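Local coordinates for odorant-binding protein 47 (Anopheles gambiae, PDB 3PM2), which binds hydrophobic odorants such as menthol, decanal and indole and is thought to carry them through the aqueous fluid around olfactory sensory dendrites, at residues A[164-167]-A[168-172]; A[142-145]-A[146-150]; A[104-107]-A[108-112]. One frame throughout, in Å; residues are numbered along the deposited sequence.

Contact 1: A[164-167]-A[168-172]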
loop_
_atom_site.group_PDB
_atom_site.type_symbol
_atom_site.label_atom_id
_atom_site.label_comp_id
_atom_site.label_asym_id
_atom_site.label_seq_id
_atom_site.Cartn_x
_atom_site.Cartn_y
_atom_site.Cartn_z
ATOM N N LYS A 164 11.940 -8.252 -4.091
ATOM C CA LYS A 164 10.884 -8.807 -4.953
ATOM C C LYS A 164 10.147 -9.905 -4.140
ATOM O O LYS A 164 8.918 -9.914 -4.096
ATOM C CB LYS A 164 11.497 -9.393 -6.237
ATOM C CG LYS A 164 10.543 -10.186 -7.112
ATOM C CD LYS A 164 11.284 -10.985 -8.201
ATOM C CE LYS A 164 10.393 -12.040 -8.809
ATOM N NZ LYS A 164 11.032 -12.709 -9.977
ATOM N N SER A 165 10.905 -10.823 -3.523
ATOM C CA SER A 165 10.317 -11.898 -2.708
ATOM C C SER A 165 9.489 -11.328 -1.559
ATOM O O SER A 165 8.313 -11.679 -1.424
ATOM C CB SER A 165 11.403 -12.804 -2.142
ATOM O OG SER A 165 12.029 -13.500 -3.204
ATOM N N TYR A 166 10.091 -10.431 -0.763
ATOM C CA TYR A 166 9.430 -9.849 0.397
ATOM C C TYR A 166 8.165 -9.099 0.047
ATOM O O TYR A 166 7.110 -9.365 0.632
ATOM C CB TYR A 166 10.392 -8.957 1.189
ATOM C CG TYR A 166 9.778 -8.395 2.454
ATOM C CD1 TYR A 166 9.572 -9.200 3.572
ATOM C CD2 TYR A 166 9.341 -7.076 2.513
ATOM C CE1 TYR A 166 8.924 -8.713 4.706
ATOM C CE2 TYR A 166 8.733 -6.564 3.664
ATOM C CZ TYR A 166 8.547 -7.380 4.766
ATOM O OH TYR A 166 7.930 -6.863 5.893
ATOM N N HIS A 167 8.260 -8.235 -0.963
ATOM C CA HIS A 167 7.162 -7.369 -1.382
ATOM C C HIS A 167 6.117 -8.010 -2.291
ATOM O O HIS A 167 5.117 -7.358 -2.620
ATOM C CB HIS A 167 7.675 -6.007 -1.887
ATOM C CG HIS A 167 8.295 -5.172 -0.806
ATOM N ND1 HIS A 167 7.535 -4.645 0.224
ATOM C CD2 HIS A 167 9.583 -4.781 -0.642
ATOM C CE1 HIS A 167 8.382 -3.969 0.990
ATOM N NE2 HIS A 167 9.620 -4.001 0.494
ATOM N N SER A 168 6.287 -9.318 -2.608
ATOM C CA SER A 168 5.258 -10.055 -3.341
ATOM C C SER A 168 4.115 -10.360 -2.355
ATOM O O SER A 168 2.971 -10.542 -2.777
ATOM C CB SER A 168 5.789 -11.351 -3.945
ATOM O OG SER A 168 6.160 -12.294 -2.952
ATOM N N LYS A 169 4.423 -10.335 -1.058
ATOM C CA LYS A 169 3.438 -10.618 0.007
ATOM C C LYS A 169 3.226 -9.466 0.959
ATOM O O LYS A 169 2.131 -9.344 1.526
ATOM C CB LYS A 169 3.898 -11.835 0.832
ATOM C CG LYS A 169 3.968 -13.140 0.045
ATOM C CD LYS A 169 4.891 -14.150 0.726
ATOM C CE LYS A 169 6.377 -13.875 0.549
ATOM N NZ LYS A 169 6.930 -14.538 -0.666
ATOM N N CYS A 170 4.299 -8.673 1.218
ATOM C CA CYS A 170 4.277 -7.569 2.177
ATOM C C CYS A 170 4.303 -6.204 1.552
ATOM O O CYS A 170 5.197 -5.911 0.755
ATOM C CB CYS A 170 5.378 -7.728 3.206
ATOM S SG CYS A 170 5.187 -9.209 4.206
ATOM N N PRO A 171 3.364 -5.332 1.969
ATOM C CA PRO A 171 3.312 -3.988 1.381
ATOM C C PRO A 171 4.437 -3.082 1.818
ATOM O O PRO A 171 5.082 -3.303 2.855
ATOM C CB PRO A 171 1.981 -3.417 1.872
ATOM C CG PRO A 171 1.680 -4.182 3.141
ATOM C CD PRO A 171 2.250 -5.559 2.924
ATOM N N PHE A 172 4.626 -2.027 1.041
ATOM C CA PHE A 172 5.582 -0.968 1.305
ATOM C C PHE A 172 4.987 -0.113 2.414
ATOM O O PHE A 172 3.947 0.504 2.208
ATOM C CB PHE A 172 5.821 -0.156 0.021
ATOM C CG PHE A 172 6.540 -0.947 -1.049
ATOM C CD1 PHE A 172 7.927 -1.047 -1.047
ATOM C CD2 PHE A 172 5.828 -1.615 -2.044
ATOM C CE1 PHE A 172 8.591 -1.817 -2.012
ATOM C CE2 PHE A 172 6.494 -2.364 -3.023
ATOM C CZ PHE A 172 7.870 -2.470 -2.996
#

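Contact 2: A[142-145]-A[146-150]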
loop_
_atom_site.group_PDB
_atom_site.type_symbol
_atom_site.label_atom_id
_atom_site.label_comp_id
_atom_site.label_asym_id
_atom_site.label_seq_id
_atom_site.Cartn_x
_atom_site.Cartn_y
_atom_site.Cartn_z
ATOM N N GLY A 142 0.984 -0.604 -4.421
ATOM C CA GLY A 142 2.430 -0.653 -4.304
ATOM C C GLY A 142 3.021 -1.994 -4.689
ATOM O O GLY A 142 4.013 -2.046 -5.431
ATOM N N MET A 143 2.423 -3.091 -4.189
ATOM C CA MET A 143 2.958 -4.435 -4.481
ATOM C C MET A 143 2.818 -4.775 -5.956
ATOM O O MET A 143 3.752 -5.315 -6.538
ATOM C CB MET A 143 2.265 -5.509 -3.616
ATOM C CG MET A 143 2.566 -5.328 -2.130
ATOM S SD MET A 143 1.736 -6.575 -1.077
ATOM C CE MET A 143 0.134 -6.176 -1.271
ATOM N N THR A 144 1.653 -4.464 -6.541
ATOM C CA THR A 144 1.389 -4.764 -7.960
ATOM C C THR A 144 2.307 -3.954 -8.885
ATOM O O THR A 144 2.856 -4.531 -9.831
ATOM C CB THR A 144 -0.095 -4.539 -8.303
ATOM O OG1 THR A 144 -0.916 -5.320 -7.410
ATOM C CG2 THR A 144 -0.409 -4.873 -9.769
ATOM N N LEU A 145 2.442 -2.628 -8.647
ATOM C CA LEU A 145 3.309 -1.782 -9.491
ATOM C C LEU A 145 4.748 -2.282 -9.517
ATOM O O LEU A 145 5.345 -2.383 -10.588
ATOM C CB LEU A 145 3.281 -0.294 -9.068
ATOM C CG LEU A 145 1.906 0.393 -9.241
ATOM C CD1 LEU A 145 1.857 1.729 -8.449
ATOM C CD2 LEU A 145 1.474 0.457 -10.742
ATOM N N PHE A 146 5.287 -2.619 -8.343
ATOM C CA PHE A 146 6.650 -3.127 -8.196
ATOM C C PHE A 146 6.850 -4.460 -8.939
ATOM O O PHE A 146 7.854 -4.612 -9.637
ATOM C CB PHE A 146 7.009 -3.262 -6.699
ATOM C CG PHE A 146 8.472 -3.515 -6.409
ATOM C CD1 PHE A 146 9.411 -2.487 -6.514
ATOM C CD2 PHE A 146 8.906 -4.763 -5.980
ATOM C CE1 PHE A 146 10.750 -2.701 -6.168
ATOM C CE2 PHE A 146 10.259 -4.986 -5.671
ATOM C CZ PHE A 146 11.172 -3.957 -5.772
ATOM N N ALA A 147 5.889 -5.403 -8.801
ATOM C CA ALA A 147 5.915 -6.731 -9.447
ATOM C C ALA A 147 5.789 -6.667 -10.976
ATOM O O ALA A 147 6.322 -7.523 -11.684
ATOM C CB ALA A 147 4.793 -7.596 -8.878
ATOM N N GLU A 148 5.097 -5.645 -11.488
ATOM C CA GLU A 148 4.869 -5.475 -12.924
ATOM C C GLU A 148 5.998 -4.716 -13.626
ATOM O O GLU A 148 5.985 -4.565 -14.852
ATOM C CB GLU A 148 3.530 -4.771 -13.175
ATOM C CG GLU A 148 2.303 -5.585 -12.813
ATOM C CD GLU A 148 2.039 -6.811 -13.651
ATOM O OE1 GLU A 148 2.725 -7.010 -14.677
ATOM O OE2 GLU A 148 1.145 -7.590 -13.263
ATOM N N CYS A 149 6.957 -4.226 -12.859
ATOM C CA CYS A 149 8.091 -3.488 -13.419
ATOM C C CYS A 149 8.756 -4.239 -14.598
ATOM O O CYS A 149 9.157 -5.386 -14.413
ATOM C CB CYS A 149 9.110 -3.156 -12.337
ATOM S SG CYS A 149 10.431 -2.041 -12.899
ATOM N N PRO A 150 8.835 -3.642 -15.810
ATOM C CA PRO A 150 9.542 -4.320 -16.928
ATOM C C PRO A 150 10.985 -4.649 -16.533
ATOM O O PRO A 150 11.626 -3.832 -15.879
ATOM C CB PRO A 150 9.542 -3.262 -18.043
ATOM C CG PRO A 150 8.379 -2.346 -17.702
ATOM C CD PRO A 150 8.377 -2.291 -16.205
#

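Contact 3: A[104-107]-A[108-112]. Unlike the reference sequence in segment 108-112: Ser109 (reference Thr).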
loop_
_atom_site.group_PDB
_atom_site.type_symbol
_atom_site.label_atom_id
_atom_site.label_comp_id
_atom_site.label_asym_id
_atom_site.label_seq_id
_atom_site.Cartn_x
_atom_site.Cartn_y
_atom_site.Cartn_z
ATOM N N PHE A 104 -9.174 -2.541 -6.994
ATOM C CA PHE A 104 -10.565 -2.198 -6.653
ATOM C C PHE A 104 -11.445 -3.452 -6.748
ATOM O O PHE A 104 -12.333 -3.636 -5.910
ATOM C CB PHE A 104 -11.100 -1.043 -7.533
ATOM C CG PHE A 104 -10.772 0.321 -6.947
ATOM C CD1 PHE A 104 -11.621 0.925 -6.024
ATOM C CD2 PHE A 104 -9.581 0.970 -7.270
ATOM C CE1 PHE A 104 -11.300 2.170 -5.454
ATOM C CE2 PHE A 104 -9.272 2.226 -6.721
ATOM C CZ PHE A 104 -10.137 2.825 -5.825
ATOM N N LYS A 105 -11.158 -4.345 -7.729
ATOM C CA LYS A 105 -11.883 -5.624 -7.889
ATOM C C LYS A 105 -11.660 -6.512 -6.652
ATOM O O LYS A 105 -12.623 -7.077 -6.109
ATOM C CB LYS A 105 -11.416 -6.348 -9.160
ATOM C CG LYS A 105 -12.398 -7.384 -9.688
ATOM C CD LYS A 105 -11.699 -8.360 -10.632
ATOM C CE LYS A 105 -12.658 -9.221 -11.425
ATOM N NZ LYS A 105 -13.388 -10.193 -10.570
ATOM N N MET A 106 -10.406 -6.604 -6.195
ATOM C CA MET A 106 -9.999 -7.356 -5.007
ATOM C C MET A 106 -10.709 -6.811 -3.768
ATOM O O MET A 106 -11.261 -7.591 -2.984
ATOM C CB MET A 106 -8.459 -7.343 -4.845
ATOM C CG MET A 106 -7.952 -8.085 -3.580
ATOM S SD MET A 106 -7.926 -7.044 -2.093
ATOM C CE MET A 106 -6.543 -5.928 -2.521
ATOM N N ALA A 107 -10.718 -5.480 -3.594
ATOM C CA ALA A 107 -11.353 -4.835 -2.437
ATOM C C ALA A 107 -12.829 -5.164 -2.387
ATOM O O ALA A 107 -13.322 -5.522 -1.323
ATOM C CB ALA A 107 -11.136 -3.327 -2.485
ATOM N N ASP A 108 -13.517 -5.140 -3.558
ATOM C CA ASP A 108 -14.934 -5.499 -3.620
ATOM C C ASP A 108 -15.151 -6.951 -3.193
ATOM O O ASP A 108 -16.137 -7.226 -2.527
ATOM C CB ASP A 108 -15.480 -5.264 -5.033
ATOM C CG ASP A 108 -16.912 -5.734 -5.210
ATOM O OD1 ASP A 108 -17.816 -5.113 -4.613
ATOM O OD2 ASP A 108 -17.116 -6.771 -5.879
ATOM N N SER A 109 -14.220 -7.867 -3.552
ATOM C CA SER A 109 -14.358 -9.298 -3.212
ATOM C C SER A 109 -14.277 -9.566 -1.708
ATOM O O SER A 109 -14.815 -10.569 -1.255
ATOM C CB SER A 109 -13.286 -10.116 -3.934
ATOM O OG SER A 109 -11.988 -9.768 -3.482
ATOM N N ILE A 110 -13.631 -8.668 -0.949
ATOM C CA ILE A 110 -13.491 -8.782 0.501
ATOM C C ILE A 110 -14.236 -7.677 1.269
ATOM O O ILE A 110 -13.929 -7.436 2.440
ATOM C CB ILE A 110 -12.008 -8.963 0.944
ATOM C CG1 ILE A 110 -11.126 -7.749 0.508
ATOM C CG2 ILE A 110 -11.431 -10.314 0.423
ATOM C CD1 ILE A 110 -9.777 -7.695 1.159
ATOM N N LYS A 111 -15.265 -7.066 0.639
ATOM C CA LYS A 111 -16.131 -6.040 1.222
ATOM C C LYS A 111 -16.564 -6.404 2.646
ATOM O O LYS A 111 -16.462 -5.574 3.525
ATOM C CB LYS A 111 -17.399 -5.869 0.366
ATOM C CG LYS A 111 -17.478 -4.568 -0.393
ATOM C CD LYS A 111 -18.787 -4.453 -1.180
ATOM C CE LYS A 111 -18.881 -3.146 -1.939
ATOM N NZ LYS A 111 -19.123 -1.981 -1.040
ATOM N N ASP A 112 -17.051 -7.631 2.886
ATOM C CA ASP A 112 -17.524 -7.993 4.229
ATOM C C ASP A 112 -16.445 -7.945 5.309
ATOM O O ASP A 112 -16.675 -7.382 6.391
ATOM C CB ASP A 112 -18.296 -9.309 4.196
ATOM C CG ASP A 112 -19.614 -9.173 3.428
ATOM O OD1 ASP A 112 -20.170 -8.042 3.377
ATOM O OD2 ASP A 112 -20.096 -10.188 2.895
HETATM O O HOH W 1 -15.024 -7.878 -7.390
#

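Contact 1: A[164-167]-A[168-172]
His167 and Phe172 stack face to face where the chain leaves helix 158-167 and folds back beside its last turn. The two planes are inclined by only 14° and their centroids are 3.8 Å apart; CE1 of Phe172 sits over the middle of the imidazole. The opposite face of the imidazole receives the rim of the Tyr166 ring, CD2 foremost, so the histidine is held between a stacked ring and the edge of another. Tyr166 has a second partner in Cys170, whose CB approaches one face of the phenol in a CH-pi contact, closest to CZ at 3.5 Å. The sulfur SG stands obliquely to the same ring, 4.2 Å from its centroid. It is the placing of CG of Tyr166 anti to the backbone N (chi1 -176°) that brings this face of the phenol against the cysteine.

Among the polar contacts, ND1 of His167 donates to Cys170 O at 2.7 Å, somewhat out of the ring plane, and so restrains the rotation of the stacked imidazole while satisfying a carbonyl of the turn. Ser165 O is gripped by Ser168 OG at 2.7 Å; the bent side chain of Lys169 adds a weak bond from NZ to the same oxygen. On the backbone, Cys170 N reaches Tyr166 O at 3.0 Å, and Lys169 N shares that acceptor weakly.

Cys170 is disulfide-bonded to Cys5, tying this C-terminal tail to the N-terminal segment, where Pro9 and Pro10 also touch Tyr166. Phe172 meets Phe146 edge-to-face, which lays the tail against the end of helix 133-147.

Contact 2: A[142-145]-A[146-150]
Gly142 O, Met143 O and Thr144 O accept from the amides of Phe146, Ala147 and Glu148 in successive i to i+4 bonds, Phe146 N to Gly142 O being 3.2 Å and Glu148 N to Thr144 O 3.0 Å. The Glu148 amide also makes a weak i to i+3 bond to Leu145 O, consistent with the helix tightening toward its C-terminal end.

The side chains add little across the turn. Thr144 and Glu148 run side by side in the same direction, and CG2 of the threonine comes 4.1 Å from CG of the glutamate. That branch is the one anti to the backbone N; the other, OG1, turns back along the helix to bond with Cys140 O (chi1 -55°). Glu148 CG also packs 3.2 Å from Thr144 O, the carbonyl that already accepts from the glutamate's own amide. Ala147 CB rests 3.4 Å from Met143 O.

Leu145 and Thr144 pack on Ala99 of helix 92-109, and Glu148 touches Ile95 of that helix. Phe146 leads to another side, toward Ala15, Cys18 and an edge-to-face partner in Phe154. Beyond the helix end, Cys149 forms a disulfide with Cys19, joining the exit of helix 133-147 to the N-terminal region.

Contact 3: A[104-107]-A[108-112]
At the junction between helix 92-109 and helix 111-118, Met106 meets Ile110. The sulfur SD of Met106 approaches the CD1 methyl of Ile110 to 3.8 Å, the two side chains crossing at a slant. CG of Met106 points away from the backbone N (chi1 178°), and bends at chi2 and chi3 bring SD round to the isoleucine. Ile110 places CG1 between its own N and carbonyl carbon (chi1 60°), and from there its terminal methyl reaches back to the sulfur.

The backbone records how the first helix ends. Asp108 N bonds to Phe104 O at 3.0 Å, and Ser109 N to Lys105 O at 3.1 Å, both regular i to i+4 bonds. At Ile110 the pattern changes: its amide makes a weak bond to Met106 O and a second bond, 3.2 Å long, to Ala107 O, where the donor stands well above the carbonyl plane and not on a lone pair, consistent with an i to i+3 bond at a helix end. Ile110 is both the first residue to leave helical backbone angles and the N-cap residue of helix 111-118, so a single residue serves as the joint between the two helices. Lys111 N donates back to Asp108 O at 3.3 Å across this joint.

On the outer surface, a water donates to Lys105 O and to Asp108 OD2, 2.8 Å from each, and thereby links the aspartate carboxylate to a carbonyl that already accepts from Ser109 N. The inner side belongs to helix 133-147: Met106 packs on Thr136 and Cys140, Ala107 on Ile133, and Phe104 on Ile137.

Overall arrangement
From the N terminus the order is contact 3, contact 2, contact 1. All three are local, each within one unbroken piece of chain, so they follow in series without nesting or crossing. Contact 3 marks the joint between helices 92-109 and 111-118, contact 2 the exit from helix 133-147, and contact 1 the turn by which the C-terminal tail leaves helix 158-167. Contacts 1 and 2 touch, with centres 10 Å apart: Met143 packs against His167 and Pro171. Contact 3 stands apart, its centre about 20 Å from either of the others, but the Cys103-Cys140 disulfide joins helix 92-109 to helix 133-147.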